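Local atomic coordinates of fructokinase (Vibrio cholerae serotype O1, PDB entry 5F0Z), a protein that catalyses the ATP-dependent phosphorylation of fructose, as a metal-binding sugar kinase of the PfkB (ribokinase-like) family. Residues A[170-175]-A[264-269]; A[174-179]-A[204-209]. All coordinates share one frame; numbering follows the deposited sequence.

Contact 1 of 2, residues A[170-175]-A[264-269]. With CA (calcium ion), chain D; ADP (adenosine-5'-diphosphate), chain C; FRU (beta-D-fructofuranose), chain B.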
loop_
_atom_site.group_PDB
_atom_site.type_symbol
_atom_site.label_atom_id
_atom_site.label_comp_id
_atom_site.label_asym_id
_atom_site.label_seq_id
_atom_site.Cartn_x
_atom_site.Cartn_y
_atom_site.Cartn_z
ATOM N N SER A 170 -26.651 -2.431 -12.785
ATOM C CA SER A 170 -26.764 -2.491 -11.345
ATOM C C SER A 170 -25.735 -1.529 -10.746
ATOM O O SER A 170 -24.591 -1.461 -11.207
ATOM C CB SER A 170 -26.502 -3.929 -10.879
ATOM O OG SER A 170 -26.319 -3.981 -9.482
ATOM N N PHE A 171 -26.129 -0.781 -9.729
ATOM C CA PHE A 171 -25.220 0.132 -9.088
ATOM C C PHE A 171 -25.354 0.025 -7.580
ATOM O O PHE A 171 -26.472 0.005 -7.032
ATOM C CB PHE A 171 -25.517 1.558 -9.599
ATOM C CG PHE A 171 -24.639 2.626 -9.022
ATOM C CD1 PHE A 171 -23.276 2.582 -9.182
ATOM C CD2 PHE A 171 -25.195 3.706 -8.359
ATOM C CE1 PHE A 171 -22.459 3.588 -8.641
ATOM C CE2 PHE A 171 -24.397 4.703 -7.837
ATOM C CZ PHE A 171 -23.024 4.641 -7.975
ATOM N N ASP A 172 -24.208 -0.058 -6.912
ATOM C CA ASP A 172 -24.129 -0.066 -5.460
ATOM C C ASP A 172 -23.135 1.034 -5.108
ATOM O O ASP A 172 -21.928 0.870 -5.267
ATOM C CB ASP A 172 -23.658 -1.443 -4.967
ATOM C CG ASP A 172 -23.332 -1.481 -3.461
ATOM O OD1 ASP A 172 -23.417 -0.436 -2.768
ATOM O OD2 ASP A 172 -22.974 -2.579 -2.972
ATOM N N PRO A 173 -23.634 2.194 -4.666
ATOM C CA PRO A 173 -22.687 3.277 -4.359
ATOM C C PRO A 173 -21.448 2.844 -3.594
ATOM O O PRO A 173 -20.335 3.191 -3.990
ATOM C CB PRO A 173 -23.543 4.234 -3.547
ATOM C CG PRO A 173 -24.870 4.141 -4.225
ATOM C CD PRO A 173 -25.018 2.689 -4.665
ATOM N N ASN A 174 -21.621 2.065 -2.531
ATOM C CA ASN A 174 -20.471 1.533 -1.832
ATOM C C ASN A 174 -19.459 2.657 -1.582
ATOM O O ASN A 174 -18.292 2.618 -2.023
ATOM C CB ASN A 174 -19.843 0.413 -2.652
ATOM C CG ASN A 174 -19.686 -0.863 -1.862
ATOM O OD1 ASN A 174 -19.699 -0.850 -0.644
ATOM N ND2 ASN A 174 -19.532 -1.982 -2.573
ATOM N N LEU A 175 -19.905 3.669 -0.850
ATOM C CA LEU A 175 -19.142 4.914 -0.769
ATOM C C LEU A 175 -17.829 4.780 -0.013
ATOM O O LEU A 175 -17.781 4.243 1.081
ATOM C CB LEU A 175 -19.978 6.010 -0.115
ATOM C CG LEU A 175 -21.313 6.317 -0.805
ATOM C CD1 LEU A 175 -22.112 7.395 -0.005
ATOM C CD2 LEU A 175 -21.083 6.783 -2.211
ATOM N N ALA A 264 -19.672 -7.949 3.207
ATOM C CA ALA A 264 -20.980 -8.600 3.331
ATOM C C ALA A 264 -22.015 -8.008 2.349
ATOM O O ALA A 264 -22.850 -8.727 1.799
ATOM C CB ALA A 264 -21.486 -8.537 4.767
ATOM N N GLY A 265 -21.956 -6.700 2.125
ATOM C CA GLY A 265 -22.890 -6.046 1.216
ATOM C C GLY A 265 -22.643 -6.449 -0.234
ATOM O O GLY A 265 -23.584 -6.457 -1.053
ATOM N N ASP A 266 -21.403 -6.820 -0.557
ATOM C CA ASP A 266 -21.074 -7.318 -1.896
ATOM C C ASP A 266 -21.538 -8.760 -2.095
ATOM O O ASP A 266 -21.964 -9.139 -3.192
ATOM C CB ASP A 266 -19.560 -7.255 -2.170
ATOM C CG ASP A 266 -18.980 -5.879 -1.991
ATOM O OD1 ASP A 266 -19.693 -4.890 -2.282
ATOM O OD2 ASP A 266 -17.786 -5.793 -1.583
ATOM N N ALA A 267 -21.453 -9.567 -1.038
ATOM C CA ALA A 267 -22.011 -10.918 -1.083
ATOM C C ALA A 267 -23.520 -10.824 -1.356
ATOM O O ALA A 267 -24.075 -11.573 -2.152
ATOM C CB ALA A 267 -21.755 -11.633 0.210
ATOM N N PHE A 268 -24.166 -9.880 -0.677
ATOM C CA PHE A 268 -25.575 -9.614 -0.854
ATOM C C PHE A 268 -25.860 -9.330 -2.328
ATOM O O PHE A 268 -26.719 -9.965 -2.946
ATOM C CB PHE A 268 -25.999 -8.442 0.047
ATOM C CG PHE A 268 -27.448 -8.062 -0.069
ATOM C CD1 PHE A 268 -28.363 -8.487 0.868
ATOM C CD2 PHE A 268 -27.885 -7.257 -1.106
ATOM C CE1 PHE A 268 -29.712 -8.126 0.771
ATOM C CE2 PHE A 268 -29.216 -6.895 -1.216
ATOM C CZ PHE A 268 -30.126 -7.325 -0.291
ATOM N N VAL A 269 -25.122 -8.392 -2.900
ATOM C CA VAL A 269 -25.321 -8.033 -4.295
ATOM C C VAL A 269 -25.076 -9.220 -5.197
ATOM O O VAL A 269 -25.771 -9.410 -6.199
ATOM C CB VAL A 269 -24.409 -6.861 -4.708
ATOM C CG1 VAL A 269 -24.454 -6.665 -6.208
ATOM C CG2 VAL A 269 -24.825 -5.645 -3.983
HETATM CA CA CA D . -21.143 -1.794 0.835
HETATM P PB ADP C . -20.855 -4.675 4.190
HETATM O O1B ADP C . -19.430 -5.141 3.964
HETATM O O2B ADP C . -20.793 -3.408 5.030
HETATM O O3B ADP C . -21.458 -4.332 2.847
HETATM P PA ADP C . -22.902 -5.284 5.999
HETATM O O1A ADP C . -22.344 -5.426 7.381
HETATM O O2A ADP C . -23.355 -3.840 5.836
HETATM O O3A ADP C . -21.762 -5.683 4.980
HETATM O "O5'" ADP C . -24.158 -6.244 5.735
HETATM C "C5'" ADP C . -25.289 -5.954 4.959
HETATM C "C4'" ADP C . -26.083 -7.149 4.440
HETATM O "O4'" ADP C . -25.484 -8.387 4.724
HETATM C "C3'" ADP C . -27.484 -7.186 4.982
HETATM O "O3'" ADP C . -28.441 -6.795 4.070
HETATM C "C2'" ADP C . -27.733 -8.590 5.336
HETATM O "O2'" ADP C . -28.405 -9.294 4.359
HETATM C "C1'" ADP C . -26.370 -9.122 5.527
HETATM N N9 ADP C . -26.068 -9.023 6.933
HETATM C C8 ADP C . -25.304 -8.097 7.528
HETATM N N7 ADP C . -25.244 -8.286 8.828
HETATM C C5 ADP C . -25.980 -9.343 9.146
HETATM C C6 ADP C . -26.278 -9.987 10.334
HETATM N N6 ADP C . -25.732 -9.505 11.563
HETATM N N1 ADP C . -27.070 -11.058 10.326
HETATM C C2 ADP C . -27.592 -11.524 9.172
HETATM N N3 ADP C . -27.322 -10.915 7.997
HETATM C C4 ADP C . -26.527 -9.835 7.943
HETATM C C1 FRU B . -13.285 -1.119 -1.859
HETATM C C2 FRU B . -13.528 -1.947 -0.637
HETATM C C3 FRU B . -12.564 -3.069 -0.463
HETATM C C4 FRU B . -13.413 -4.129 0.147
HETATM C C5 FRU B . -14.778 -3.819 -0.399
HETATM C C6 FRU B . -15.924 -4.206 0.496
HETATM O O1 FRU B . -13.501 -1.815 -3.032
HETATM O O2 FRU B . -13.459 -1.107 0.455
HETATM O O3 FRU B . -11.491 -2.688 0.373
HETATM O O4 FRU B . -13.048 -5.416 -0.246
HETATM O O5 FRU B . -14.828 -2.435 -0.628
HETATM O O6 FRU B . -17.152 -3.908 -0.112
HETATM O O HOH W 1 -21.351 -4.083 -4.655
HETATM O O HOH W 2 -21.770 -3.419 -0.798
HETATM O O HOH W 3 -23.156 -0.699 -0.089
HETATM O O HOH W 4 -20.704 0.307 1.924
HETATM O O HOH W 5 -22.299 -2.684 2.782
HETATM O O HOH W 6 -19.384 -3.236 1.561
#

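Contact 2 of 2, residues A[174-179]-A[204-209]. With CA (calcium ion), chain D; FRU (beta-D-fructofuranose), chain B.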
loop_
_atom_site.group_PDB
_atom_site.type_symbol
_atom_site.label_atom_id
_atom_site.label_comp_id
_atom_site.label_asym_id
_atom_site.label_seq_id
_atom_site.Cartn_x
_atom_site.Cartn_y
_atom_site.Cartn_z
ATOM N N ASN A 174 -21.621 2.065 -2.531
ATOM C CA ASN A 174 -20.471 1.533 -1.832
ATOM C C ASN A 174 -19.459 2.657 -1.582
ATOM O O ASN A 174 -18.292 2.618 -2.023
ATOM C CB ASN A 174 -19.843 0.413 -2.652
ATOM C CG ASN A 174 -19.686 -0.863 -1.862
ATOM O OD1 ASN A 174 -19.699 -0.850 -0.644
ATOM N ND2 ASN A 174 -19.532 -1.982 -2.573
ATOM N N LEU A 175 -19.905 3.669 -0.850
ATOM C CA LEU A 175 -19.142 4.914 -0.769
ATOM C C LEU A 175 -17.829 4.780 -0.013
ATOM O O LEU A 175 -17.781 4.243 1.081
ATOM C CB LEU A 175 -19.978 6.010 -0.115
ATOM C CG LEU A 175 -21.313 6.317 -0.805
ATOM C CD1 LEU A 175 -22.112 7.395 -0.005
ATOM C CD2 LEU A 175 -21.083 6.783 -2.211
ATOM N N ARG A 176 -16.764 5.299 -0.615
ATOM C CA ARG A 176 -15.450 5.399 0.028
ATOM C C ARG A 176 -14.905 6.775 -0.323
ATOM O O ARG A 176 -14.145 6.949 -1.270
ATOM C CB ARG A 176 -14.506 4.300 -0.487
ATOM C CG ARG A 176 -15.095 2.891 -0.427
ATOM C CD ARG A 176 -15.179 2.318 1.019
ATOM N NE ARG A 176 -15.592 0.921 0.936
ATOM C CZ ARG A 176 -16.846 0.470 0.934
ATOM N NH1 ARG A 176 -17.867 1.288 1.113
ATOM N NH2 ARG A 176 -17.080 -0.829 0.786
ATOM N N GLU A 177 -15.310 7.761 0.452
ATOM C CA GLU A 177 -15.050 9.151 0.096
ATOM C C GLU A 177 -13.574 9.458 -0.119
ATOM O O GLU A 177 -13.227 10.283 -0.976
ATOM C CB GLU A 177 -15.598 10.074 1.172
ATOM C CG GLU A 177 -15.545 11.553 0.768
ATOM C CD GLU A 177 -16.055 12.481 1.859
ATOM O OE1 GLU A 177 -15.279 12.785 2.784
ATOM O OE2 GLU A 177 -17.227 12.903 1.790
ATOM N N GLU A 178 -12.696 8.833 0.671
ATOM C CA GLU A 178 -11.308 9.232 0.648
ATOM C C GLU A 178 -10.650 8.955 -0.701
ATOM O O GLU A 178 -9.597 9.514 -1.001
ATOM C CB GLU A 178 -10.510 8.586 1.766
ATOM C CG GLU A 178 -9.971 7.207 1.407
ATOM C CD GLU A 178 -8.720 6.856 2.222
ATOM O OE1 GLU A 178 -7.585 7.378 1.988
ATOM O OE2 GLU A 178 -8.892 6.051 3.114
ATOM N N VAL A 179 -11.267 8.107 -1.512
ATOM C CA VAL A 179 -10.715 7.772 -2.817
ATOM C C VAL A 179 -10.867 8.933 -3.818
ATOM O O VAL A 179 -10.111 9.029 -4.776
ATOM C CB VAL A 179 -11.376 6.500 -3.341
ATOM C CG1 VAL A 179 -10.879 6.139 -4.717
ATOM C CG2 VAL A 179 -11.112 5.355 -2.358
ATOM N N GLU A 204 -28.568 1.479 4.538
ATOM C CA GLU A 204 -29.378 2.545 5.128
ATOM C C GLU A 204 -28.641 3.878 5.189
ATOM O O GLU A 204 -29.180 4.915 4.819
ATOM C CB GLU A 204 -29.744 2.204 6.560
ATOM C CG GLU A 204 -30.564 1.001 6.756
ATOM C CD GLU A 204 -30.741 0.718 8.237
ATOM O OE1 GLU A 204 -31.541 1.449 8.866
ATOM O OE2 GLU A 204 -30.035 -0.192 8.757
ATOM N N GLU A 205 -27.416 3.844 5.705
ATOM C CA GLU A 205 -26.651 5.064 5.947
ATOM C C GLU A 205 -26.295 5.723 4.625
ATOM O O GLU A 205 -26.306 6.949 4.507
ATOM C CB GLU A 205 -25.384 4.760 6.741
ATOM C CG GLU A 205 -25.609 3.831 7.923
ATOM C CD GLU A 205 -25.281 2.374 7.600
ATOM O OE1 GLU A 205 -26.223 1.592 7.314
ATOM O OE2 GLU A 205 -24.074 2.019 7.637
ATOM N N GLU A 206 -25.991 4.917 3.608
ATOM C CA GLU A 206 -25.623 5.477 2.325
ATOM C C GLU A 206 -26.827 6.168 1.673
ATOM O O GLU A 206 -26.686 7.238 1.082
ATOM C CB GLU A 206 -25.039 4.411 1.397
ATOM C CG GLU A 206 -23.645 3.926 1.808
ATOM C CD GLU A 206 -23.214 2.657 1.088
ATOM O OE1 GLU A 206 -21.995 2.488 0.884
ATOM O OE2 GLU A 206 -24.091 1.846 0.726
ATOM N N LEU A 207 -28.010 5.584 1.810
ATOM C CA LEU A 207 -29.214 6.213 1.256
ATOM C C LEU A 207 -29.464 7.565 1.919
ATOM O O LEU A 207 -29.718 8.568 1.237
ATOM C CB LEU A 207 -30.432 5.310 1.408
ATOM C CG LEU A 207 -31.781 5.956 1.037
ATOM C CD1 LEU A 207 -31.820 6.298 -0.438
ATOM C CD2 LEU A 207 -32.934 5.066 1.420
ATOM N N GLN A 208 -29.383 7.594 3.247
ATOM C CA GLN A 208 -29.590 8.834 3.986
ATOM C C GLN A 208 -28.515 9.871 3.645
ATOM O O GLN A 208 -28.821 11.054 3.458
ATOM C CB GLN A 208 -29.671 8.563 5.486
ATOM C CG GLN A 208 -30.912 7.770 5.868
ATOM C CD GLN A 208 -31.018 7.519 7.351
ATOM O OE1 GLN A 208 -30.425 8.238 8.153
ATOM N NE2 GLN A 208 -31.759 6.484 7.725
ATOM N N PHE A 209 -27.269 9.429 3.502
ATOM C CA PHE A 209 -26.196 10.378 3.186
ATOM C C PHE A 209 -26.378 11.040 1.806
ATOM O O PHE A 209 -26.256 12.261 1.673
ATOM C CB PHE A 209 -24.818 9.709 3.295
ATOM C CG PHE A 209 -23.695 10.603 2.923
ATOM C CD1 PHE A 209 -23.119 11.446 3.864
ATOM C CD2 PHE A 209 -23.223 10.630 1.632
ATOM C CE1 PHE A 209 -22.080 12.287 3.519
ATOM C CE2 PHE A 209 -22.182 11.479 1.280
ATOM C CZ PHE A 209 -21.614 12.306 2.222
HETATM CA CA CA D . -21.143 -1.794 0.835
HETATM C C1 FRU B . -13.285 -1.119 -1.859
HETATM C C2 FRU B . -13.528 -1.947 -0.637
HETATM C C3 FRU B . -12.564 -3.069 -0.463
HETATM C C4 FRU B . -13.413 -4.129 0.147
HETATM C C5 FRU B . -14.778 -3.819 -0.399
HETATM C C6 FRU B . -15.924 -4.206 0.496
HETATM O O1 FRU B . -13.501 -1.815 -3.032
HETATM O O2 FRU B . -13.459 -1.107 0.455
HETATM O O3 FRU B . -11.491 -2.688 0.373
HETATM O O4 FRU B . -13.048 -5.416 -0.246
HETATM O O5 FRU B . -14.828 -2.435 -0.628
HETATM O O6 FRU B . -17.152 -3.908 -0.112
HETATM O O HOH W 7 -24.613 1.949 -1.709
HETATM O O HOH W 8 -20.299 3.669 2.788
HETATM O O HOH W 4 -20.704 0.307 1.924
HETATM O O HOH W 6 -19.384 -3.236 1.561
HETATM O O HOH W 3 -23.156 -0.699 -0.089
HETATM O O HOH W 5 -22.299 -2.684 2.782
HETATM O O HOH W 2 -21.770 -3.419 -0.798
#

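Contact 1 of 2, residues A[170-175]-A[264-269]
The phosphoryl-transfer site of a PfkB-family sugar kinase lies between these segments: the C-terminal end of strand 168-172, with the turn after it, faces the first turns of helix 264-278. Asn174 and Asp266 make the one direct hydrogen bond, from ND2 of Asn174 to OD1 of Asp266 (2.9 Å). The acceptor lies close to the amide plane of Asn174 and offers the lone pair on the side of its other oxygen, although amide and carboxylate planes stand 71° apart. Asparagine suits its place because its two ends do different work: while the NH2 grips Asp266, OD1 binds the calcium ion at 2.3 Å, and five waters complete the metal's shell. The unusual chi1 of -126° turns the amide to serve both. Asp266 divides its labour too, since OD2 accepts a very short bond of 2.5 Å from O6 of the fructose, the hydroxyl that a fructokinase phosphorylates, and a second bond from Asn49.

Beside this pair, Asp172 brings OD2 within 4.1 Å of OD1 of Asp266; the two side chains cross at about a right angle, with their carboxylate planes 60° apart. Waters 1 and 2 each donate to both oxygens, which would ease the repulsion; water 2 is itself a calcium ligand, so its protons probably point outward from the metal. CG2 of Val269 packs against OD2 of Asp172 (3.7 Å), and Val269 also touches Val50 and His140. Gly265 packs its bare backbone close to the beta-phosphate, and helix 264-278 begins next to the diphosphate, whose charge its N-terminal end would favour. Sugar hydroxyl and beta-phosphate brought to the same helix start, next to the aspartate, are characteristic of the anion hole of the ribokinase fold.

Contact 2 of 2, residues A[174-179]-A[204-209]
A carboxylate that reaches the calcium site without touching the metal is the striking feature here: Glu206 holds both the backbone beyond Asn174 and the ion's water shell. OE1 accepts the backbone N-H of Leu175 at 3.0 Å, approached from above the carboxylate plane. Extended beyond CG, the chain of Glu206 carries the carboxylate from helix 204-211 to the turn. The same OE1 takes a proton from water 4 (2.7 Å), and water 3 lies within bonding distance of both OE2 and Asp172 OD1. Both waters are calcium ligands, making Glu206 a second-shell residue. Ser203 N also bonds to OE2.

Arg176 bends at chi2 (-73°), which carries its guanidinium back beside Asn174. NH1 donates to the carbonyl O of its neighbour Leu175, and NH2 to OD1 of Asn174 from above the carbonyl plane; ND2 of that amide is held by Asp266. On the fructose side, NE gives O2 an almost straight bond (3.0 Å, 171°) and NH2 reaches the ring oxygen O5. The N-H groups of one flat group point different ways, so arginine can join sugar to turn, though the Asn174 partner is tilted from the plane.

Leu175 sends CD1 to CD2 of Phe209 (3.8 Å), obliquely to the ring, an apolar contact toward the surface. This joining of a strand-end turn to helix 204-211, which follows the neighbouring strand 199-203, belongs to the metal and sugar site of a PfkB-family kinase.

How the contacts relate
Contacts 1 and 2 start from the same turn, sharing Asn174 and Leu175, and their centres lie 11 Å apart. Segment 264-269 brings the nucleotide phosphate and the fructose hydroxyl to that turn, whereas segment 204-209 supports it from another side. The calcium ion sits between them, with water 2 tied to the acids of contact 1, water 4 to Glu206 of contact 2, and water 3 within bonding distance of both Asp172 and Glu206. These two acids approach to 4.2 Å (OD1 of Asp172 to OE2 of Glu206), so the negative field around the hydrated metal is probably built jointly. Fructose likewise spans both, held by Asp266 and Arg176.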